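Local coordinates for DNA polymerase III subunit beta (Caulobacter crescentus, PDB 5WCE), which probably forms a ring-shaped head-to-tail homodimer around DNA that tethers DNA polymerases and other proteins to it and makes them processive, at residues 35-40 against 52-57; 263-268 against 352-357; 138-143 against 221-226; 10-15 against 64-69. All blocks are in the same frame, centred on the assembly; numbering follows the deposited sequence.

How the interactions relate
Interactions 1, 3 and 4 reach one eight-stranded antiparallel sheet that runs from the N-terminal into the central domain; interaction 2 belongs to a second such sheet, shared by the central and C-terminal domains. Interactions 1 and 4 are neighbours in the N-terminal domain, their nearest atoms about 9 Å apart, and strand 48-54 of interaction 1 lies beside strand 58-65 of interaction 4. Interaction 3, at the sheet's far edge, comes within about 11 Å of interaction 4 (nearest atoms). Interactions 2 and 3, centres 37 Å apart, involve equivalent strand pairs, at the start of the edge strand in interaction 2 and at its end in interaction 3. All are architectural contacts within one subunit.

Interaction 1. Residues 35-40 against 52-57; sequences PILSNI and SATDLD
Leu37 reaches over to Leu56 and Thr54 where the hairpin of strands 39-45 and 48-54 splays open. Its CB and CG make no close contact of their own with 52-57; chi1 (-59°), which sets CG beside the backbone N, swings the two methyls to Leu56. CD1 lies 3.9 Å from Leu56 CD1, while CD2 rests against Leu56 CD2 and, 4.1 Å away, Thr54 CG2. The two leucines meet at about a right angle. Thr54 OG1 accepts Leu56 N in an ST turn, which helps hold Leu56 beside the two methyls; the same hydroxyl also bonds Met58 O.

Water fills in between the backbones. One water donates to both Leu37 O and Thr54 O, at 2.8 Å each. Another accepts from Thr54 N at 2.9 Å and sits 2.7 Å from Asn39 O. Nearer the closed end of the hairpin the chains approach directly: Ile40 CA makes a C-H...O contact of 3.3 Å to Ser52 O, and Ile40 CG1 packs 4.2 Å from Ala53 CB. Beyond this point Ser52 bonds backbone to backbone with Leu41. Helix 14-25 covers Ile40 through Leu21 and Val24, and strand 58-65 lies along the other edge of strand 48-54, touching Ser52 through Glu59 and Ile61.

Interaction 2. Residues 263-268 against 352-357; sequences RDNAKI and RFADPA
Lys267 and Phe353 form a hydrogen-bonded antiparallel pair where edge strand 267-272 begins beside the end of strand 348-353, and a classic beta bulge, with Ala266 and Lys267 facing Phe353, opens the edge strand. Both backbone bonds of the pair are made: Phe353 N donates to Lys267 O at 2.8 Å, and Lys267 N donates to Phe353 O at 3.0 Å. Ile268 and Arg352 follow as a non-hydrogen-bonded pair, their side chains side by side and pointing the same way.

Side-chain donors add two further bonds around the end of the strand pair. Asn265 ND2 gives one hydrogen to Arg352 O at 2.8 Å, straight and in the plane of its own amide, although it meets the carbonyl from above its plane (47° out). Its second bond goes to Pro359 O, which fixes the rotation of the amide. Lys267 runs extended past Phe353 O and then bends at its end (chi4 75°), bringing NZ to 3.2 Å from Ala354 O, where a hydrogen bond forms. Arg352 NE is taken up by a salt bridge with Glu350. Asp355 OD1 accepts Ala357 N in an Asx turn, and its OD2 bonds Ser358. The Phe353 ring, edge-to-face with Phe328, has Lys267 O near its plane, 3.6 Å from CD1. On Asn265, the oxygen OD1 lies against a methyl, 3.4 Å from Ala354 CB.

Interaction 3. Residues 138-143 against 221-226; sequences VDTNEL and ESAGET
Asp139 and Thr226 face each other as a non-hydrogen-bonded antiparallel pair, CA atoms 4.4 Å apart, at the point where strand 136-139 gives way to helix 140-148 and the loop after helix 210-220 enters strand 226-231. Beside the pair, Thr226 CA makes a C-H...O contact of 3.2 Å with Val138 O, and Val138 bonds backbone to backbone with Val227.

Thr140, the first helical residue, carries the contact with two donors. Its N donates to Glu225 O at 2.9 Å. Its hydroxyl stands beside that N (chi1 -61°), which directs both donors at the same loop, and OG1 donates to Gly224 O at 2.8 Å from above the carbonyl plane, 42° out of it. The other branch, CG2, points to Ala223 and comes within 4.1 Å of its CB. Thr226 lies along the strand end, its CB close to Val138 O and its methyl CG2 next to Asp139 CA.

Asp139 turns its carboxylate to its own helix. It is the N-cap residue: OD1 accepts Glu142 N at 3.0 Å through the lone pair directed away from OD2.

One helix start is thus served by two acceptors, a loop carbonyl for the first amide and the cap for a later one. Asp139 OD2 and Glu225 OE1 are like charges 5.7 Å apart; any repulsion is probably slight, and the helix N-terminus would probably help keep the Asp139 carboxylate ionised.

Interaction 4. Residues 10-15 against 64-69; sequences LTIERA and GFAQID
Thr11 and Gln67 share the two backbone hydrogen bonds between segments 10-15 and 64-69. Thr11 N donates to Gln67 O at 2.9 Å, and Gln67 N returns a bond of 2.8 Å to Thr11 O. Leu10 and Ile68 form the next, non-hydrogen-bonded pair, and a C-H...O contact runs from Leu10 CA to Gln67 O at 3.1 Å.

Water takes over where the strands part. A single molecule accepts from Glu13 N and donates to Phe65 O, at 2.8 Å, bridging the two segments beyond the last direct bond.

The apolar contacts lie on the face that holds Leu10 and Ile68. Leu10 has CG between its backbone N and carbonyl carbon (chi1 66°), and its CB and CD2 lie alongside Ile68 CD1, the nearer distance being 3.6 Å from CB. Ala66 CB fits between the two neighbours of Thr11, 4.0 Å from Ile12 CB and 4.3 Å from Leu10 CD1. Apart from these pairs, Ile12 CG1 also comes within 3.5 Å of the carbonyl oxygen Phe65 O.

Strand 9-13 is flanked on its other edge by strand 93-97, bonded through Leu96 and Val94, and runs on into helix 14-25. Segment 64-69 passes from the long sheet into the small one, and Ala44 of strand 39-45 packs against both Leu10 and Ile68.

Interaction 1. Residues 35-40 against 52-57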
loop_
_atom_site.group_PDB
_atom_site.type_symbol
_atom_site.label_atom_id
_atom_site.label_comp_id
_atom_site.label_asym_id
_atom_site.label_seq_id
_atom_site.Cartn_x
_atom_site.Cartn_y
_atom_site.Cartn_z
ATOM N N PRO A 35 7.254 -27.326 5.003
ATOM C CA PRO A 35 8.401 -26.697 4.334
ATOM C C PRO A 35 8.459 -26.948 2.841
ATOM O O PRO A 35 8.747 -26.036 2.096
ATOM C CB PRO A 35 9.595 -27.309 5.043
ATOM C CG PRO A 35 9.098 -27.584 6.420
ATOM C CD PRO A 35 7.660 -28.005 6.251
ATOM N N ILE A 36 8.133 -28.141 2.389
ATOM C CA ILE A 36 8.281 -28.402 0.964
ATOM C C ILE A 36 7.319 -27.560 0.089
ATOM O O ILE A 36 7.630 -27.228 -1.052
ATOM C CB ILE A 36 8.268 -29.912 0.612
ATOM C CG1 ILE A 36 8.861 -30.059 -0.800
ATOM C CG2 ILE A 36 6.833 -30.461 0.698
ATOM C CD1 ILE A 36 9.398 -31.389 -1.124
ATOM N N LEU A 37 6.192 -27.122 0.649
ATOM C CA LEU A 37 5.261 -26.297 -0.093
ATOM C C LEU A 37 5.764 -24.871 -0.236
ATOM O O LEU A 37 5.244 -24.134 -1.032
ATOM C CB LEU A 37 3.887 -26.288 0.588
ATOM C CG LEU A 37 3.204 -27.651 0.765
ATOM C CD1 LEU A 37 1.770 -27.414 1.266
ATOM C CD2 LEU A 37 3.153 -28.379 -0.572
ATOM N N SER A 38 6.821 -24.502 0.480
ATOM C CA SER A 38 7.509 -23.240 0.244
ATOM C C SER A 38 8.502 -23.347 -0.909
ATOM O O SER A 38 9.059 -22.327 -1.285
ATOM C CB SER A 38 8.291 -22.805 1.526
ATOM O OG SER A 38 7.319 -22.286 2.416
ATOM N N ASN A 39 8.723 -24.547 -1.450
ATOM C CA ASN A 39 9.736 -24.751 -2.467
ATOM C C ASN A 39 9.232 -24.781 -3.890
ATOM O O ASN A 39 8.014 -25.049 -4.166
ATOM C CB ASN A 39 10.560 -26.013 -2.174
ATOM C CG ASN A 39 11.529 -25.812 -1.014
ATOM O OD1 ASN A 39 11.463 -24.809 -0.330
ATOM N ND2 ASN A 39 12.430 -26.781 -0.790
ATOM N N ILE A 40 10.168 -24.507 -4.805
ATOM C CA ILE A 40 9.965 -24.730 -6.231
ATOM C C ILE A 40 10.662 -26.024 -6.610
ATOM O O ILE A 40 11.792 -26.267 -6.206
ATOM C CB ILE A 40 10.472 -23.547 -7.102
ATOM C CG1 ILE A 40 9.543 -22.360 -6.974
ATOM C CG2 ILE A 40 10.559 -23.905 -8.592
ATOM C CD1 ILE A 40 10.105 -21.014 -7.465
ATOM N N SER A 52 8.039 -25.694 -11.017
ATOM C CA SER A 52 6.694 -26.022 -10.521
ATOM C C SER A 52 6.546 -25.522 -9.079
ATOM O O SER A 52 7.480 -25.620 -8.261
ATOM C CB SER A 52 6.486 -27.535 -10.669
ATOM O OG SER A 52 5.321 -27.909 -10.017
ATOM N N ALA A 53 5.391 -24.937 -8.767
ATOM C CA ALA A 53 5.059 -24.605 -7.400
ATOM C C ALA A 53 3.599 -24.906 -7.153
ATOM O O ALA A 53 2.786 -24.906 -8.096
ATOM C CB ALA A 53 5.387 -23.164 -7.105
ATOM N N THR A 54 3.274 -25.162 -5.905
ATOM C CA THR A 54 1.884 -25.533 -5.547
ATOM C C THR A 54 1.483 -25.141 -4.135
ATOM O O THR A 54 2.319 -24.996 -3.246
ATOM C CB THR A 54 1.720 -27.071 -5.677
ATOM O OG1 THR A 54 0.345 -27.454 -5.584
ATOM C CG2 THR A 54 2.525 -27.822 -4.618
ATOM N N ASP A 55 0.170 -25.016 -3.931
ATOM C CA ASP A 55 -0.395 -24.891 -2.595
ATOM C C ASP A 55 -1.319 -26.061 -2.289
ATOM O O ASP A 55 -2.170 -25.991 -1.374
ATOM C CB ASP A 55 -1.096 -23.557 -2.439
ATOM C CG ASP A 55 -2.342 -23.434 -3.331
ATOM O OD1 ASP A 55 -2.688 -24.444 -4.033
ATOM O OD2 ASP A 55 -2.958 -22.357 -3.274
ATOM N N LEU A 56 -1.175 -27.122 -3.074
ATOM C CA LEU A 56 -2.023 -28.328 -3.016
ATOM C C LEU A 56 -3.364 -28.196 -3.746
ATOM O O LEU A 56 -3.820 -29.193 -4.308
ATOM C CB LEU A 56 -2.232 -28.922 -1.614
ATOM C CG LEU A 56 -0.969 -29.268 -0.782
ATOM C CD1 LEU A 56 -1.344 -29.649 0.625
ATOM C CD2 LEU A 56 -0.179 -30.361 -1.473
ATOM N N ASP A 57 -3.980 -27.026 -3.763
ATOM C CA ASP A 57 -5.193 -26.808 -4.570
ATOM C C ASP A 57 -4.877 -26.580 -6.028
ATOM O O ASP A 57 -5.604 -27.039 -6.924
ATOM C CB ASP A 57 -6.004 -25.634 -4.022
ATOM C CG ASP A 57 -6.579 -25.932 -2.645
ATOM O OD1 ASP A 57 -7.032 -27.073 -2.385
ATOM O OD2 ASP A 57 -6.537 -25.040 -1.801
HETATM O O HOH W 1 5.329 -25.042 -3.809
HETATM O O HOH W 2 2.607 -23.147 -1.184
#

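Interaction 2. Residues 263-268 against 352-357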
loop_
_atom_site.group_PDB
_atom_site.type_symbol
_atom_site.label_atom_id
_atom_site.label_comp_id
_atom_site.label_asym_id
_atom_site.label_seq_id
_atom_site.Cartn_x
_atom_site.Cartn_y
_atom_site.Cartn_z
ATOM N N ARG A 263 -36.514 -11.950 -13.912
ATOM C CA ARG A 263 -36.865 -11.858 -15.342
ATOM C C ARG A 263 -37.958 -10.876 -15.617
ATOM O O ARG A 263 -38.044 -10.365 -16.733
ATOM C CB ARG A 263 -37.335 -13.213 -15.851
ATOM C CG ARG A 263 -36.274 -14.289 -15.819
ATOM C CD ARG A 263 -36.887 -15.639 -16.213
ATOM N NE ARG A 263 -35.811 -16.603 -16.417
ATOM N N ASP A 264 -38.797 -10.626 -14.629
ATOM C CA ASP A 264 -40.044 -9.908 -14.843
ATOM C C ASP A 264 -40.102 -8.565 -14.157
ATOM O O ASP A 264 -41.184 -8.017 -14.057
ATOM C CB ASP A 264 -41.191 -10.797 -14.333
ATOM C CG ASP A 264 -41.210 -12.159 -15.005
ATOM O OD1 ASP A 264 -40.914 -12.210 -16.218
ATOM O OD2 ASP A 264 -41.495 -13.166 -14.315
ATOM N N ASN A 265 -38.976 -8.033 -13.651
ATOM C CA ASN A 265 -39.043 -6.768 -12.900
ATOM C C ASN A 265 -39.508 -5.616 -13.805
ATOM O O ASN A 265 -38.878 -5.348 -14.797
ATOM C CB ASN A 265 -37.681 -6.383 -12.274
ATOM C CG ASN A 265 -37.346 -7.178 -11.024
ATOM O OD1 ASN A 265 -38.005 -8.178 -10.711
ATOM N ND2 ASN A 265 -36.272 -6.754 -10.302
ATOM N N ALA A 266 -40.596 -4.943 -13.452
ATOM C CA ALA A 266 -41.291 -4.018 -14.389
ATOM C C ALA A 266 -41.029 -2.542 -14.089
ATOM O O ALA A 266 -41.304 -1.720 -14.950
ATOM C CB ALA A 266 -42.805 -4.288 -14.355
ATOM N N LYS A 267 -40.503 -2.187 -12.921
ATOM C CA LYS A 267 -40.190 -0.777 -12.611
ATOM C C LYS A 267 -38.779 -0.496 -13.155
ATOM O O LYS A 267 -37.767 -0.860 -12.526
ATOM C CB LYS A 267 -40.253 -0.484 -11.124
ATOM C CG LYS A 267 -41.624 -0.671 -10.522
ATOM C CD LYS A 267 -41.589 -0.421 -9.030
ATOM C CE LYS A 267 -42.990 -0.374 -8.422
ATOM N NZ LYS A 267 -43.492 -1.767 -8.363
ATOM N N ILE A 268 -38.729 0.098 -14.343
ATOM C CA ILE A 268 -37.475 0.262 -15.044
ATOM C C ILE A 268 -37.071 1.698 -14.942
ATOM O O ILE A 268 -37.871 2.569 -15.195
ATOM C CB ILE A 268 -37.587 -0.201 -16.499
ATOM C CG1 ILE A 268 -38.013 -1.693 -16.496
ATOM C CG2 ILE A 268 -36.260 0.034 -17.226
ATOM C CD1 ILE A 268 -38.226 -2.319 -17.837
ATOM N N ARG A 352 -33.723 -2.436 -12.942
ATOM C CA ARG A 352 -35.077 -3.022 -12.973
ATOM C C ARG A 352 -35.484 -3.518 -11.592
ATOM O O ARG A 352 -34.893 -4.459 -11.049
ATOM C CB ARG A 352 -35.180 -4.137 -14.002
ATOM C CG ARG A 352 -34.659 -3.686 -15.356
ATOM C CD ARG A 352 -35.006 -4.691 -16.449
ATOM N NE ARG A 352 -34.393 -4.277 -17.701
ATOM C CZ ARG A 352 -34.234 -5.063 -18.764
ATOM N NH1 ARG A 352 -34.652 -6.328 -18.758
ATOM N NH2 ARG A 352 -33.664 -4.592 -19.869
ATOM N N PHE A 353 -36.517 -2.902 -11.037
ATOM C CA PHE A 353 -36.987 -3.193 -9.698
ATOM C C PHE A 353 -38.352 -3.870 -9.742
ATOM O O PHE A 353 -39.109 -3.704 -10.713
ATOM C CB PHE A 353 -37.185 -1.881 -8.899
ATOM C CG PHE A 353 -35.979 -0.991 -8.781
ATOM C CD1 PHE A 353 -35.707 -0.019 -9.720
ATOM C CD2 PHE A 353 -35.134 -1.091 -7.679
ATOM C CE1 PHE A 353 -34.609 0.829 -9.588
ATOM C CE2 PHE A 353 -34.032 -0.222 -7.556
ATOM C CZ PHE A 353 -33.774 0.728 -8.493
ATOM N N ALA A 354 -38.639 -4.665 -8.726
ATOM C CA ALA A 354 -39.997 -5.211 -8.513
ATOM C C ALA A 354 -40.515 -4.536 -7.239
ATOM O O ALA A 354 -40.925 -3.398 -7.314
ATOM C CB ALA A 354 -40.004 -6.713 -8.448
ATOM N N ASP A 355 -40.506 -5.190 -6.086
ATOM C CA ASP A 355 -40.899 -4.552 -4.820
ATOM C C ASP A 355 -39.628 -4.322 -4.007
ATOM O O ASP A 355 -38.537 -4.798 -4.413
ATOM C CB ASP A 355 -41.946 -5.388 -4.079
ATOM C CG ASP A 355 -41.492 -6.760 -3.791
ATOM O OD1 ASP A 355 -40.712 -6.944 -2.849
ATOM O OD2 ASP A 355 -41.908 -7.679 -4.528
ATOM N N PRO A 356 -39.733 -3.598 -2.865
ATOM C CA PRO A 356 -38.515 -3.318 -2.098
ATOM C C PRO A 356 -37.850 -4.537 -1.450
ATOM O O PRO A 356 -36.749 -4.405 -0.968
ATOM C CB PRO A 356 -39.006 -2.350 -1.008
ATOM C CG PRO A 356 -40.126 -1.626 -1.685
ATOM C CD PRO A 356 -40.842 -2.692 -2.447
ATOM N N ALA A 357 -38.550 -5.671 -1.370
ATOM C CA ALA A 357 -38.030 -6.900 -0.761
ATOM C C ALA A 357 -37.403 -7.829 -1.819
ATOM O O ALA A 357 -36.813 -8.845 -1.448
ATOM C CB ALA A 357 -39.132 -7.626 -0.014
#

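Interaction 3. Residues 138-143 against 221-226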
loop_
_atom_site.group_PDB
_atom_site.type_symbol
_atom_site.label_atom_id
_atom_site.label_comp_id
_atom_site.label_asym_id
_atom_site.label_seq_id
_atom_site.Cartn_x
_atom_site.Cartn_y
_atom_site.Cartn_z
ATOM N N VAL A 138 -9.387 -20.197 -26.054
ATOM C CA VAL A 138 -10.237 -19.100 -25.665
ATOM C C VAL A 138 -9.507 -17.811 -25.897
ATOM O O VAL A 138 -8.396 -17.611 -25.398
ATOM C CB VAL A 138 -10.700 -19.182 -24.181
ATOM C CG1 VAL A 138 -11.735 -18.114 -23.895
ATOM C CG2 VAL A 138 -11.242 -20.581 -23.881
ATOM N N ASP A 139 -10.146 -16.901 -26.625
ATOM C CA ASP A 139 -9.574 -15.570 -26.767
ATOM C C ASP A 139 -9.238 -14.942 -25.404
ATOM O O ASP A 139 -10.087 -14.879 -24.490
ATOM C CB ASP A 139 -10.537 -14.670 -27.571
ATOM C CG ASP A 139 -9.975 -13.316 -27.768
ATOM O OD1 ASP A 139 -10.028 -12.450 -26.862
ATOM O OD2 ASP A 139 -9.407 -13.119 -28.829
ATOM N N THR A 140 -8.019 -14.451 -25.264
ATOM C CA THR A 140 -7.501 -14.022 -23.984
ATOM C C THR A 140 -8.229 -12.814 -23.423
ATOM O O THR A 140 -8.507 -12.736 -22.224
ATOM C CB THR A 140 -5.982 -13.702 -24.075
ATOM O OG1 THR A 140 -5.251 -14.887 -24.461
ATOM C CG2 THR A 140 -5.450 -13.222 -22.766
ATOM N N ASN A 141 -8.467 -11.845 -24.290
ATOM C CA ASN A 141 -9.211 -10.638 -23.888
ATOM C C ASN A 141 -10.642 -10.976 -23.465
ATOM O O ASN A 141 -11.117 -10.437 -22.485
ATOM C CB ASN A 141 -9.180 -9.605 -25.012
ATOM C CG ASN A 141 -7.808 -8.908 -25.130
ATOM O OD1 ASN A 141 -7.040 -8.745 -24.152
ATOM N ND2 ASN A 141 -7.527 -8.464 -26.320
ATOM N N GLU A 142 -11.289 -11.891 -24.191
ATOM C CA GLU A 142 -12.576 -12.449 -23.809
ATOM C C GLU A 142 -12.548 -13.086 -22.413
ATOM O O GLU A 142 -13.457 -12.808 -21.590
ATOM C CB GLU A 142 -13.092 -13.414 -24.849
ATOM C CG GLU A 142 -13.479 -12.774 -26.187
ATOM C CD GLU A 142 -14.621 -11.783 -26.012
ATOM O OE1 GLU A 142 -15.741 -12.228 -25.821
ATOM O OE2 GLU A 142 -14.375 -10.575 -26.051
ATOM N N LEU A 143 -11.515 -13.906 -22.130
ATOM C CA LEU A 143 -11.426 -14.542 -20.827
ATOM C C LEU A 143 -11.207 -13.512 -19.731
ATOM O O LEU A 143 -11.794 -13.599 -18.623
ATOM C CB LEU A 143 -10.344 -15.635 -20.850
ATOM C CG LEU A 143 -10.297 -16.627 -19.713
ATOM C CD1 LEU A 143 -11.669 -17.261 -19.556
ATOM C CD2 LEU A 143 -9.217 -17.691 -20.053
ATOM N N GLU A 221 -2.198 -11.604 -17.853
ATOM C CA GLU A 221 -1.609 -10.303 -18.188
ATOM C C GLU A 221 -0.407 -10.448 -19.144
ATOM O O GLU A 221 -0.178 -9.551 -19.940
ATOM C CB GLU A 221 -1.290 -9.435 -16.971
ATOM C CG GLU A 221 -1.539 -7.945 -17.251
ATOM C CD GLU A 221 -3.018 -7.551 -17.224
ATOM O OE1 GLU A 221 -3.481 -7.061 -16.183
ATOM O OE2 GLU A 221 -3.739 -7.740 -18.220
ATOM N N SER A 222 0.309 -11.579 -19.100
ATOM C CA SER A 222 1.485 -11.842 -19.962
ATOM C C SER A 222 1.211 -12.848 -21.095
ATOM O O SER A 222 2.162 -13.250 -21.785
ATOM C CB SER A 222 2.617 -12.424 -19.108
ATOM O OG SER A 222 2.942 -11.669 -17.942
ATOM N N ALA A 223 -0.050 -13.255 -21.304
ATOM C CA ALA A 223 -0.389 -14.294 -22.272
ATOM C C ALA A 223 -0.400 -13.768 -23.684
ATOM O O ALA A 223 -0.284 -12.587 -23.886
ATOM C CB ALA A 223 -1.760 -14.911 -21.935
ATOM N N GLY A 224 -0.581 -14.673 -24.642
ATOM C CA GLY A 224 -0.725 -14.372 -26.063
ATOM C C GLY A 224 -2.163 -14.122 -26.483
ATOM O O GLY A 224 -2.991 -13.721 -25.652
ATOM N N GLU A 225 -2.487 -14.387 -27.741
ATOM C CA GLU A 225 -3.845 -14.088 -28.254
ATOM C C GLU A 225 -4.929 -14.971 -27.633
ATOM O O GLU A 225 -6.093 -14.548 -27.479
ATOM C CB GLU A 225 -3.915 -14.262 -29.792
ATOM C CG GLU A 225 -3.163 -13.211 -30.626
ATOM C CD GLU A 225 -3.801 -11.820 -30.563
ATOM O OE1 GLU A 225 -4.658 -11.484 -31.426
ATOM O OE2 GLU A 225 -3.447 -11.062 -29.633
ATOM N N THR A 226 -4.557 -16.225 -27.340
ATOM C CA THR A 226 -5.472 -17.170 -26.743
ATOM C C THR A 226 -4.842 -17.850 -25.539
ATOM O O THR A 226 -3.628 -17.848 -25.350
ATOM C CB THR A 226 -5.985 -18.231 -27.737
ATOM O OG1 THR A 226 -4.916 -19.022 -28.193
ATOM C CG2 THR A 226 -6.649 -17.607 -28.953
#

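Interaction 4. Residues 10-15 against 64-69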
loop_
_atom_site.group_PDB
_atom_site.type_symbol
_atom_site.label_atom_id
_atom_site.label_comp_id
_atom_site.label_asym_id
_atom_site.label_seq_id
_atom_site.Cartn_x
_atom_site.Cartn_y
_atom_site.Cartn_z
ATOM N N LEU A 10 23.622 -26.302 -14.551
ATOM C CA LEU A 10 23.145 -25.507 -15.684
ATOM C C LEU A 10 23.490 -24.065 -15.576
ATOM O O LEU A 10 23.781 -23.568 -14.480
ATOM C CB LEU A 10 21.616 -25.662 -15.833
ATOM C CG LEU A 10 20.770 -25.085 -14.680
ATOM C CD1 LEU A 10 20.411 -23.628 -14.925
ATOM C CD2 LEU A 10 19.512 -25.877 -14.407
ATOM N N THR A 11 23.393 -23.377 -16.703
ATOM C CA THR A 11 23.497 -21.952 -16.759
ATOM C C THR A 11 22.233 -21.423 -17.437
ATOM O O THR A 11 21.756 -22.030 -18.386
ATOM C CB THR A 11 24.777 -21.529 -17.488
ATOM O OG1 THR A 11 25.901 -22.035 -16.723
ATOM C CG2 THR A 11 24.906 -20.001 -17.567
ATOM N N ILE A 12 21.723 -20.298 -16.933
ATOM C CA ILE A 12 20.511 -19.674 -17.431
ATOM C C ILE A 12 20.617 -18.164 -17.322
ATOM O O ILE A 12 21.205 -17.630 -16.355
ATOM C CB ILE A 12 19.255 -20.228 -16.689
ATOM C CG1 ILE A 12 17.979 -19.628 -17.245
ATOM C CG2 ILE A 12 19.328 -19.998 -15.182
ATOM C CD1 ILE A 12 16.743 -20.301 -16.732
ATOM N N GLU A 13 20.057 -17.464 -18.313
ATOM C CA GLU A 13 20.055 -16.004 -18.274
ATOM C C GLU A 13 19.163 -15.508 -17.150
ATOM O O GLU A 13 18.074 -16.023 -16.935
ATOM C CB GLU A 13 19.639 -15.400 -19.626
ATOM C CG GLU A 13 20.723 -15.672 -20.674
ATOM C CD GLU A 13 20.397 -15.114 -22.064
ATOM O OE1 GLU A 13 19.229 -14.736 -22.369
ATOM O OE2 GLU A 13 21.353 -15.081 -22.869
ATOM N N ARG A 14 19.644 -14.480 -16.449
ATOM C CA ARG A 14 18.904 -13.871 -15.326
ATOM C C ARG A 14 17.459 -13.554 -15.759
ATOM O O ARG A 14 16.538 -13.914 -15.054
ATOM C CB ARG A 14 19.617 -12.620 -14.794
ATOM C CG ARG A 14 18.777 -11.831 -13.784
ATOM C CD ARG A 14 19.431 -10.510 -13.422
ATOM N NE ARG A 14 18.544 -9.746 -12.566
ATOM C CZ ARG A 14 17.539 -8.984 -12.974
ATOM N NH1 ARG A 14 17.255 -8.829 -14.258
ATOM N NH2 ARG A 14 16.792 -8.376 -12.077
ATOM N N ALA A 15 17.279 -12.904 -16.917
ATOM C CA ALA A 15 15.945 -12.481 -17.324
ATOM C C ALA A 15 15.023 -13.683 -17.501
ATOM O O ALA A 15 13.881 -13.652 -17.047
ATOM C CB ALA A 15 15.980 -11.627 -18.576
ATOM N N GLY A 64 11.852 -22.358 -18.902
ATOM C CA GLY A 64 12.759 -21.414 -19.551
ATOM C C GLY A 64 13.884 -22.140 -20.247
ATOM O O GLY A 64 14.231 -23.249 -19.854
ATOM N N PHE A 65 14.473 -21.501 -21.263
ATOM C CA PHE A 65 15.648 -22.068 -21.944
ATOM C C PHE A 65 16.850 -21.959 -21.023
ATOM O O PHE A 65 16.977 -20.952 -20.299
ATOM C CB PHE A 65 15.913 -21.319 -23.230
ATOM C CG PHE A 65 14.825 -21.496 -24.254
ATOM C CD1 PHE A 65 14.539 -22.778 -24.766
ATOM C CD2 PHE A 65 14.092 -20.408 -24.679
ATOM C CE1 PHE A 65 13.524 -22.938 -25.718
ATOM C CE2 PHE A 65 13.064 -20.572 -25.619
ATOM C CZ PHE A 65 12.794 -21.837 -26.119
ATOM N N ALA A 66 17.678 -22.997 -21.029
ATOM C CA ALA A 66 18.898 -23.024 -20.230
ATOM C C ALA A 66 19.913 -23.939 -20.893
ATOM O O ALA A 66 19.543 -24.858 -21.645
ATOM C CB ALA A 66 18.612 -23.534 -18.842
ATOM N N GLN A 67 21.179 -23.697 -20.589
ATOM C CA GLN A 67 22.238 -24.592 -20.993
ATOM C C GLN A 67 22.475 -25.638 -19.891
ATOM O O GLN A 67 23.017 -25.317 -18.789
ATOM C CB GLN A 67 23.496 -23.783 -21.259
ATOM C CG GLN A 67 24.592 -24.613 -21.879
ATOM C CD GLN A 67 25.934 -24.195 -21.351
ATOM O OE1 GLN A 67 26.652 -23.424 -22.007
ATOM N NE2 GLN A 67 26.258 -24.642 -20.127
ATOM N N ILE A 68 22.088 -26.886 -20.181
ATOM C CA ILE A 68 22.057 -27.948 -19.195
ATOM C C ILE A 68 23.305 -28.813 -19.382
ATOM O O ILE A 68 23.451 -29.477 -20.401
ATOM C CB ILE A 68 20.806 -28.831 -19.310
ATOM C CG1 ILE A 68 19.466 -28.006 -19.305
ATOM C CG2 ILE A 68 20.780 -29.865 -18.198
ATOM C CD1 ILE A 68 19.338 -27.057 -18.181
ATOM N N ASP A 69 24.204 -28.800 -18.406
ATOM C CA ASP A 69 25.358 -29.669 -18.441
ATOM C C ASP A 69 25.031 -30.994 -17.846
ATOM O O ASP A 69 25.451 -32.011 -18.374
ATOM C CB ASP A 69 26.508 -29.065 -17.682
ATOM C CG ASP A 69 26.925 -27.768 -18.227
ATOM O OD1 ASP A 69 26.939 -27.565 -19.457
ATOM O OD2 ASP A 69 27.266 -26.925 -17.393
HETATM O O HOH W 3 18.735 -18.743 -20.683
#